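Local coordinates for protein Alpha/beta hydrolase (Novosphingobium aromaticivorans, PDB 3BWX) that is an alpha/beta-hydrolase-fold protein that probably acts as a hydrolase, its substrate not established, and that binds calcium, at residues G65-Q79 and F196-A208. The protein carries 1 engineered substitution. Numbering follows the deposited sequence. Where two conformers were deposited one is given.
Sequences GRGDSDYAKDPMTYQ and FDYDMKIAEPFEA. With CA (calcium ion), chain B; EDO (1,2-ethanediol), chain P; EDO (1,2-ethanediol), chain R.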
ATOM      1  N   GLY A  65      13.498   3.616   1.559  1.00  7.09           N
ATOM      2  CA  GLY A  65      13.272   4.175   2.887  1.00  8.15           C
ATOM      3  C   GLY A  65      12.282   3.415   3.743  1.00  7.00           C
ATOM      4  O   GLY A  65      11.968   3.864   4.852  1.00  9.45           O
ATOM      5  N   ARG A  66      11.736   2.312   3.233  1.00  8.63           N
ATOM      6  CA  ARG A  66      10.775   1.524   4.008  1.00  7.71           C
ATOM      7  C   ARG A  66      11.256   0.097   4.137  1.00  9.19           C
ATOM      8  O   ARG A  66      11.792  -0.488   3.198  1.00 10.38           O
ATOM      9  CB  ARG A  66       9.384   1.480   3.359  1.00  9.91           C
ATOM     10  CG  ARG A  66       8.616   2.795   3.399  1.00  8.80           C
ATOM     11  CD  ARG A  66       9.060   3.808   2.369  1.00 10.81           C
ATOM     12  NE  ARG A  66       8.105   4.904   2.289  1.00  8.56           N
ATOM     13  CZ  ARG A  66       8.364   6.062   1.705  1.00  9.50           C
ATOM     14  NH1 ARG A  66       9.517   6.296   1.121  1.00  9.00           N
ATOM     15  NH2 ARG A  66       7.434   6.986   1.724  1.00  8.10           N
ATOM     16  N   GLY A  67      11.033  -0.477   5.314  1.00  9.25           N
ATOM     17  CA  GLY A  67      11.346  -1.895   5.520  1.00  8.09           C
ATOM     18  C   GLY A  67      12.792  -2.173   5.284  1.00  7.35           C
ATOM     19  O   GLY A  67      13.665  -1.458   5.802  1.00  8.90           O
ATOM     20  N   ASP A  68      13.081  -3.210   4.500  1.00  8.78           N
ATOM     21  CA  ASP A  68      14.465  -3.625   4.229  1.00  7.83           C
ATOM     22  C   ASP A  68      15.035  -2.970   2.987  1.00  8.22           C
ATOM     23  O   ASP A  68      16.159  -3.235   2.615  1.00 11.36           O
ATOM     24  CB  ASP A  68      14.547  -5.143   4.043  1.00  7.36           C
ATOM     25  CG  ASP A  68      14.440  -5.916   5.341  1.00 15.62           C
ATOM     26  OD1 ASP A  68      14.189  -5.269   6.394  1.00 15.38           O
ATOM     27  OD2 ASP A  68      14.576  -7.177   5.299  1.00 17.90           O
ATOM     28  N   SER A  69      14.253  -2.113   2.323  1.00  6.76           N
ATOM     29  CA  SER A  69      14.827  -1.355   1.211  1.00  7.90           C
ATOM     30  C   SER A  69      15.833  -0.318   1.698  1.00 10.12           C
ATOM     31  O   SER A  69      15.712   0.231   2.779  1.00 10.47           O
ATOM     32  CB  SER A  69      13.714  -0.700   0.387  1.00  8.44           C
ATOM     33  OG  SER A  69      13.053  -1.624  -0.469  1.00  8.21           O
ATOM     34  N   ASP A  70      16.835  -0.063   0.877  1.00  8.80           N
ATOM     35  CA  ASP A  70      17.834   0.882   1.234  1.00  7.26           C
ATOM     36  C   ASP A  70      17.215   2.228   1.472  1.00  9.01           C
ATOM     37  O   ASP A  70      16.202   2.588   0.838  1.00  8.11           O
ATOM     38  CB  ASP A  70      18.904   1.067   0.141  1.00  8.66           C
ATOM     39  CG  ASP A  70      19.992  -0.010   0.138  1.00 10.74           C
ATOM     40  OD1 ASP A  70      20.022  -0.911   1.009  1.00 12.63           O
ATOM     41  OD2 ASP A  70      20.816   0.043  -0.790  1.00 13.20           O
ATOM     42  N   TYR A  71      17.837   2.968   2.396  1.00  8.38           N
ATOM     43  CA  TYR A  71      17.539   4.377   2.641  1.00  7.51           C
ATOM     44  C   TYR A  71      18.293   5.264   1.646  1.00  9.99           C
ATOM     45  O   TYR A  71      19.394   4.898   1.218  1.00 10.73           O
ATOM     46  CB  TYR A  71      17.906   4.768   4.084  1.00  8.40           C
ATOM     47  CG  TYR A  71      17.013   4.187   5.198  1.00  6.49           C
ATOM     48  CD1 TYR A  71      16.078   3.175   4.940  1.00  8.27           C
ATOM     49  CD2 TYR A  71      17.113   4.664   6.507  1.00  9.28           C
ATOM     50  CE1 TYR A  71      15.272   2.669   5.969  1.00 11.10           C
ATOM     51  CE2 TYR A  71      16.331   4.160   7.523  1.00 11.95           C
ATOM     52  CZ  TYR A  71      15.417   3.169   7.248  1.00 12.83           C
ATOM     53  OH  TYR A  71      14.648   2.678   8.245  1.00 11.51           O
ATOM     54  N   ALA A  72      17.691   6.382   1.254  1.00 10.20           N
ATOM     55  CA  ALA A  72      18.303   7.285   0.300  1.00  9.06           C
ATOM     56  C   ALA A  72      19.295   8.207   0.945  1.00 14.53           C
ATOM     57  O   ALA A  72      19.015   8.747   1.993  1.00 13.81           O
ATOM     58  CB  ALA A  72      17.259   8.113  -0.376  1.00 10.78           C
ATOM     59  N   LYS A  73      20.449   8.382   0.299  1.00 13.55           N
ATOM     60  CA  LYS A  73      21.406   9.401   0.736  1.00 14.94           C
ATOM     61  C   LYS A  73      20.813  10.796   0.594  1.00 13.34           C
ATOM     62  O   LYS A  73      21.112  11.667   1.393  1.00 13.40           O
ATOM     63  CB  LYS A  73      22.721   9.296  -0.038  1.00 15.49           C
ATOM     64  CG  LYS A  73      23.565   8.097   0.359  1.00 19.42           C
ATOM     65  CD  LYS A  73      24.827   7.967  -0.543  1.00 23.04           C
ATOM     66  N   ASP A  74      19.995  11.011  -0.428  1.00  8.83           N
ATOM     67  CA  ASP A  74      19.306  12.254  -0.715  1.00  8.89           C
ATOM     68  C   ASP A  74      17.808  12.093  -0.422  1.00 10.73           C
ATOM     69  O   ASP A  74      17.045  11.556  -1.276  1.00  8.04           O
ATOM     70  CB  ASP A  74      19.487  12.584  -2.186  1.00 10.81           C
ATOM     71  CG  ASP A  74      18.832  13.867  -2.590  1.00 11.22           C
ATOM     72  OD1 ASP A  74      18.233  14.522  -1.695  1.00 13.04           O
ATOM     73  OD2 ASP A  74      18.899  14.238  -3.788  1.00 17.97           O
ATOM     74  N   PRO A  75      17.394  12.556   0.772  1.00  9.47           N
ATOM     75  CA  PRO A  75      15.974  12.436   1.105  1.00  8.22           C
ATOM     76  C   PRO A  75      15.008  13.187   0.170  1.00 10.40           C
ATOM     77  O   PRO A  75      13.828  12.963   0.259  1.00  7.54           O
ATOM     78  CB  PRO A  75      15.887  12.951   2.573  1.00 11.04           C
ATOM     79  CG  PRO A  75      17.193  13.221   3.004  1.00 14.96           C
ATOM     80  CD  PRO A  75      18.180  13.165   1.855  1.00 11.54           C
HETATM   81  N   MSE A  76      15.476  14.079  -0.696  1.00  6.45           N
HETATM   82  CA  MSE A  76      14.603  14.717  -1.679  1.00  9.21           C
HETATM   83  C   MSE A  76      14.133  13.667  -2.720  1.00  8.31           C
HETATM   84  O   MSE A  76      13.171  13.901  -3.438  1.00  7.80           O
HETATM   85  CB  MSE A  76      15.268  15.918  -2.395  1.00  9.13           C
HETATM   86  CG  MSE A  76      14.253  16.768  -3.140  1.00 11.23           C
HETATM   87 SE   MSE A  76      15.035  18.410  -3.732  0.75 13.91          SE
HETATM   88  CE  MSE A  76      13.663  18.908  -5.050  1.00 15.84           C
ATOM     89  N   THR A  77      14.763  12.496  -2.803  1.00 10.22           N
ATOM     90  CA  THR A  77      14.238  11.436  -3.657  1.00  8.03           C
ATOM     91  C   THR A  77      13.037  10.644  -3.114  1.00  7.88           C
ATOM     92  O   THR A  77      12.514   9.768  -3.806  1.00  7.85           O
ATOM     93  CB  THR A  77      15.356  10.403  -4.016  1.00  5.69           C
ATOM     94  OG1 THR A  77      15.779   9.701  -2.830  1.00  9.30           O
ATOM     95  CG2 THR A  77      16.475  11.083  -4.700  1.00 16.30           C
ATOM     96  N   TYR A  78      12.642  10.979  -1.888  1.00  7.80           N
ATOM     97  CA  TYR A  78      11.437  10.395  -1.246  1.00  8.36           C
ATOM     98  C   TYR A  78      10.206  11.142  -1.775  1.00  9.28           C
ATOM     99  O   TYR A  78       9.693  12.046  -1.132  1.00  9.38           O
ATOM    100  CB  TYR A  78      11.569  10.508   0.272  1.00  8.28           C
ATOM    101  CG  TYR A  78      12.593   9.614   0.892  1.00  5.36           C
ATOM    102  CD1 TYR A  78      12.732   8.270   0.492  1.00  6.70           C
ATOM    103  CD2 TYR A  78      13.400  10.050   1.952  1.00  7.56           C
ATOM    104  CE1 TYR A  78      13.690   7.388   1.135  1.00  7.37           C
ATOM    105  CE2 TYR A  78      14.307   9.183   2.565  1.00  7.63           C
ATOM    106  CZ  TYR A  78      14.475   7.875   2.143  1.00  9.31           C
ATOM    107  OH  TYR A  78      15.356   7.018   2.763  1.00  7.61           O
ATOM    108  N   GLN A  79       9.802  10.820  -3.000  1.00 10.30           N
ATOM    109  CA  GLN A  79       8.637  11.466  -3.599  1.00 10.96           C
ATOM    110  C   GLN A  79       7.983  10.511  -4.592  1.00  9.80           C
ATOM    111  O   GLN A  79       8.672   9.597  -5.120  1.00  8.95           O
ATOM    112  CB  GLN A  79       9.089  12.774  -4.250  1.00 12.36           C
ATOM    113  CG  GLN A  79      10.145  12.607  -5.341  1.00 15.66           C
ATOM    114  CD  GLN A  79      10.508  13.898  -5.994  1.00 23.65           C
ATOM    115  OE1 GLN A  79       9.809  14.910  -5.856  1.00 38.22           O
ATOM    116  NE2 GLN A  79      11.636  13.894  -6.699  1.00 37.17           N
ATOM    117  N   PHE A 196       8.837   2.918  14.261  1.00 13.23           N
ATOM    118  CA  PHE A 196       8.233   2.767  12.939  1.00 11.73           C
ATOM    119  C   PHE A 196       9.327   2.387  11.921  1.00  9.05           C
ATOM    120  O   PHE A 196      10.468   2.871  11.974  1.00 10.94           O
ATOM    121  CB  PHE A 196       7.456   4.017  12.526  1.00 14.49           C
ATOM    122  CG  PHE A 196       6.261   4.247  13.388  1.00 11.78           C
ATOM    123  CD1 PHE A 196       5.059   3.524  13.181  1.00 12.47           C
ATOM    124  CD2 PHE A 196       6.366   5.085  14.515  1.00 21.09           C
ATOM    125  CE1 PHE A 196       3.973   3.704  14.027  1.00 18.39           C
ATOM    126  CE2 PHE A 196       5.302   5.261  15.355  1.00 18.44           C
ATOM    127  CZ  PHE A 196       4.081   4.566  15.118  1.00 20.67           C
ATOM    128  N   ASP A 197       8.959   1.474  11.033  1.00  9.92           N
ATOM    129  CA  ASP A 197       9.952   0.806  10.158  1.00  7.89           C
ATOM    130  C   ASP A 197      10.166   1.564   8.849  1.00  8.06           C
ATOM    131  O   ASP A 197       9.936   1.058   7.767  1.00  8.09           O
ATOM    132  CB  ASP A 197       9.487  -0.632   9.904  1.00  8.66           C
ATOM    133  CG  ASP A 197      10.593  -1.542   9.393  1.00 10.99           C
ATOM    134  OD1 ASP A 197      11.764  -1.137   9.209  1.00  9.26           O
ATOM    135  OD2 ASP A 197      10.278  -2.733   9.169  1.00 10.60           O
ATOM    136  N   TYR A 198      10.644   2.806   8.988  1.00  8.45           N
ATOM    137  CA  TYR A 198      10.939   3.597   7.801  1.00  8.23           C
ATOM    138  C   TYR A 198      11.950   4.660   8.179  1.00 10.14           C
ATOM    139  O   TYR A 198      12.102   4.976   9.364  1.00 10.00           O
ATOM    140  CB  TYR A 198       9.672   4.211   7.130  1.00  6.19           C
ATOM    141  CG  TYR A 198       8.887   5.165   7.971  1.00  7.56           C
ATOM    142  CD1 TYR A 198       9.219   6.518   8.007  1.00 12.98           C
ATOM    143  CD2 TYR A 198       7.786   4.761   8.696  1.00 11.22           C
ATOM    144  CE1 TYR A 198       8.483   7.408   8.796  1.00 13.75           C
ATOM    145  CE2 TYR A 198       7.079   5.644   9.476  1.00 13.04           C
ATOM    146  CZ  TYR A 198       7.419   6.967   9.516  1.00 12.30           C
ATOM    147  OH  TYR A 198       6.712   7.888  10.272  1.00 14.64           O
ATOM    148  N   ASP A 199      12.625   5.210   7.172  1.00  7.96           N
ATOM    149  CA  ASP A 199      13.533   6.356   7.376  1.00  4.94           C
ATOM    150  C   ASP A 199      12.768   7.637   7.832  1.00  4.59           C
ATOM    151  O   ASP A 199      11.926   8.145   7.097  1.00  8.35           O
ATOM    152  CB  ASP A 199      14.218   6.657   6.026  1.00  7.61           C
ATOM    153  CG  ASP A 199      15.356   7.672   6.125  1.00  9.30           C
ATOM    154  OD1 ASP A 199      15.543   8.282   7.194  1.00  7.97           O
ATOM    155  OD2 ASP A 199      16.065   7.793   5.110  1.00 10.78           O
HETATM  156  N   MSE A 200      13.043   8.130   9.040  0.50  8.00           N
HETATM  157  CA  MSE A 200      12.423   9.337   9.517  0.50  9.08           C
HETATM  158  C   MSE A 200      12.540  10.508   8.541  0.50  6.40           C
HETATM  159  O   MSE A 200      11.610  11.327   8.453  0.50  6.66           O
HETATM  160  CB  MSE A 200      12.987   9.741  10.890  0.50 11.90           C
HETATM  161  CG  MSE A 200      12.558   8.834  12.030  0.50 13.51           C
HETATM  162 SE   MSE A 200      10.626   8.565  12.308  0.37 23.60          SE
HETATM  163  CE  MSE A 200      10.484   6.687  11.731  0.50 11.75           C
ATOM    164  N   LYS A 201      13.623  10.545   7.757  1.00 10.08           N
ATOM    165  CA  LYS A 201      13.841  11.617   6.805  1.00  7.52           C
ATOM    166  C   LYS A 201      12.789  11.708   5.700  1.00  8.38           C
ATOM    167  O   LYS A 201      12.769  12.732   5.003  1.00  9.06           O
ATOM    168  CB  LYS A 201      15.234  11.555   6.206  1.00  9.92           C
ATOM    169  CG  LYS A 201      16.280  11.821   7.266  1.00 12.39           C
ATOM    170  CD  LYS A 201      17.683  11.961   6.713  1.00 22.37           C
ATOM    171  CE  LYS A 201      18.618  12.362   7.829  1.00 24.00           C
ATOM    172  NZ  LYS A 201      20.035  12.211   7.443  1.00 38.02           N
ATOM    173  N   ILE A 202      11.950  10.670   5.543  1.00  9.28           N
ATOM    174  CA  ILE A 202      10.780  10.743   4.713  1.00 10.20           C
ATOM    175  C   ILE A 202       9.885  11.918   5.087  1.00  9.32           C
ATOM    176  O   ILE A 202       9.201  12.432   4.237  1.00  9.02           O
ATOM    177  CB  ILE A 202      10.004   9.375   4.712  1.00 11.18           C
ATOM    178  CG1 ILE A 202      10.801   8.304   3.955  1.00 10.65           C
ATOM    179  CG2 ILE A 202       8.592   9.517   4.169  1.00 16.40           C
ATOM    180  CD1 ILE A 202      10.375   6.832   4.274  1.00 16.23           C
ATOM    181  N   ALA A 203       9.920  12.341   6.340  1.00  9.64           N
ATOM    182  CA  ALA A 203       9.103  13.476   6.791  1.00  9.57           C
ATOM    183  C   ALA A 203       9.575  14.845   6.292  1.00 10.53           C
ATOM    184  O   ALA A 203       8.875  15.835   6.426  1.00  9.44           O
ATOM    185  CB  ALA A 203       9.058  13.479   8.338  1.00  9.21           C
ATOM    186  N   GLU A 204      10.809  14.936   5.818  1.00  8.06           N
ATOM    187  CA  GLU A 204      11.352  16.194   5.318  1.00  9.03           C
ATOM    188  C   GLU A 204      10.561  16.609   4.097  1.00  9.36           C
ATOM    189  O   GLU A 204      10.403  15.831   3.149  1.00  9.97           O
ATOM    190  CB  GLU A 204      12.851  16.056   5.002  1.00 10.09           C
ATOM    191  CG  GLU A 204      13.676  15.819   6.254  1.00 13.23           C
ATOM    192  CD  GLU A 204      15.181  15.636   5.977  1.00 12.16           C
ATOM    193  OE1 GLU A 204      15.612  15.832   4.817  1.00 11.68           O
ATOM    194  OE2 GLU A 204      15.908  15.249   6.929  1.00 18.36           O
ATOM    195  N   PRO A 205       9.961  17.805   4.135  1.00  7.31           N
ATOM    196  CA  PRO A 205       9.081  18.176   2.994  1.00  8.62           C
ATOM    197  C   PRO A 205       9.741  18.414   1.656  1.00 10.70           C
ATOM    198  O   PRO A 205       9.189  18.035   0.606  1.00  9.96           O
ATOM    199  CB  PRO A 205       8.409  19.459   3.470  1.00  9.88           C
ATOM    200  CG  PRO A 205       9.307  20.033   4.497  1.00 11.28           C
ATOM    201  CD  PRO A 205       9.877  18.818   5.199  1.00  8.21           C
ATOM    202  N   PHE A 206      10.905  19.047   1.690  1.00  9.47           N
ATOM    203  CA  PHE A 206      11.487  19.650   0.496  1.00  9.71           C
ATOM    204  C   PHE A 206      10.397  20.457  -0.206  1.00  8.22           C
ATOM    205  O   PHE A 206       9.792  21.290   0.434  1.00  9.85           O
ATOM    206  CB  PHE A 206      12.171  18.584  -0.356  1.00 11.50           C
ATOM    207  CG  PHE A 206      13.444  18.097   0.257  1.00  7.95           C
ATOM    208  CD1 PHE A 206      14.642  18.775   0.083  1.00  8.07           C
ATOM    209  CD2 PHE A 206      13.403  17.014   1.137  1.00  6.92           C
ATOM    210  CE1 PHE A 206      15.806  18.291   0.690  1.00  7.30           C
ATOM    211  CE2 PHE A 206      14.569  16.556   1.778  1.00 11.78           C
ATOM    212  CZ  PHE A 206      15.742  17.160   1.536  1.00 17.47           C
ATOM    213  N   GLU A 207      10.051  20.186  -1.456  1.00 12.93           N
ATOM    214  CA  GLU A 207       9.089  21.107  -2.119  1.00 14.92           C
ATOM    215  C   GLU A 207       7.633  21.085  -1.615  1.00 14.46           C
ATOM    216  O   GLU A 207       6.886  22.051  -1.800  1.00 16.86           O
ATOM    217  CB  GLU A 207       9.101  20.916  -3.620  1.00 19.06           C
ATOM    218  CG  GLU A 207      10.473  21.230  -4.241  1.00 29.60           C
ATOM    219  CD  GLU A 207      10.666  20.564  -5.584  1.00 40.93           C
ATOM    220  OE1 GLU A 207      10.641  19.308  -5.622  1.00 42.21           O
ATOM    221  OE2 GLU A 207      10.847  21.305  -6.589  1.00 48.72           O
ATOM    222  N   ALA A 208       7.221  19.997  -0.982  1.00 13.50           N
ATOM    223  CA  ALA A 208       5.825  19.893  -0.502  1.00 14.11           C
ATOM    224  C   ALA A 208       5.759  18.939   0.648  1.00 11.31           C
ATOM    225  O   ALA A 208       6.483  17.957   0.650  1.00 12.52           O
ATOM    226  CB  ALA A 208       4.913  19.403  -1.617  1.00 13.55           C
TER
HETATM  227 CA    CA B 285       7.803  16.163  -0.215  1.00 12.99          CA
HETATM  228  C1  EDO P 299      20.983   7.321  -3.441  1.00 17.51           C
HETATM  229  O1  EDO P 299      21.341   6.971  -2.099  1.00 16.26           O
HETATM  230  C2  EDO P 299      19.662   8.080  -3.522  1.00 24.94           C
HETATM  231  O2  EDO P 299      19.776   9.352  -2.871  1.00 20.33           O
HETATM  232  C1  EDO R 301      10.648  -7.160   5.221  1.00 29.00           C
HETATM  233  O1  EDO R 301      11.383  -7.295   6.439  1.00 44.76           O
HETATM  234  C2  EDO R 301       9.481  -6.269   5.518  1.00 21.41           C
HETATM  235  O2  EDO R 301      10.047  -5.025   5.861  1.00 35.83           O
HETATM  236  O   HOH W   1      13.128   0.636   7.573  1.00  9.88           O
HETATM  237  O   HOH W   2      13.929  -2.561   9.061  1.00 24.26           O
HETATM  238  O   HOH W   3      11.966  -4.515   8.335  1.00 28.99           O
HETATM  239  O   HOH W   4      18.261   9.185   4.373  1.00 21.83           O
HETATM  240  O   HOH W   5      11.285  13.854   1.211  1.00 10.13           O
HETATM  241  O   HOH W   6       8.742  12.251   1.626  1.00 12.07           O
HETATM  242  O   HOH W   7      10.046  15.314  -0.641  1.00 11.46           O
HETATM  243  O   HOH W   8       7.523  13.684  -1.054  1.00 13.09           O
HETATM  244  O   HOH W   9       8.149  14.954   1.746  1.00 12.28           O
HETATM  245  O   HOH W  10       8.134  17.346  -2.268  1.00 12.61           O
HETATM  246  O   HOH W  11       5.463  15.820  -0.782  1.00 13.11           O
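Tyr78 OH gives its proton to the anti lone pair of Asp199 OD2, 2.6 Å away, with ring and carboxylate planes 89° apart. The same hydroxyl accepts from Ala72 N (2.9 Å), so it is gripped from both segments. Ile202 CG1 sits over the centre of one face of the Tyr78 ring, while Ile202 CD1 lies over one face of the Arg66 guanidinium, 3.3 Å from Arg66 NH1. A phenylalanine at Tyr78 would probably leave Ala72 N without its acceptor and take from Asp199 OD2 its bond to the ring hydroxyl, leaving that oxygen to a water. Turned away from its own backbone N (chi1 -171°), the Asp199 carboxylate stacks on the Tyr71 ring, planes 9° apart, with CB over the ring centre; Asp199 OD1 accepts from Lys201 N, an Asx turn opening the 3-10 segment 200-203. CB of Met76, here selenomethionine, lies centrally over the Phe206 ring, and Met76 SE adds an oblique Met-aromatic contact.

Backbone bonds hold the other end: Asp199 N to Gly65 O (2.8 Å) and Gly67 N to Asp197 O (3.1 Å) flank Arg66 and Tyr198. Arg64 O binds Arg66 NH1, and Arg43 salt-bridges Asp197. The type II' turn 205-208 gives Pro205 O and Ala208 O to calcium, with five waters. Arg66 and Tyr198 form an isolated beta bridge, joining the loops before helix 80-94 and after strand 194-196 of an alpha/beta-hydrolase fold.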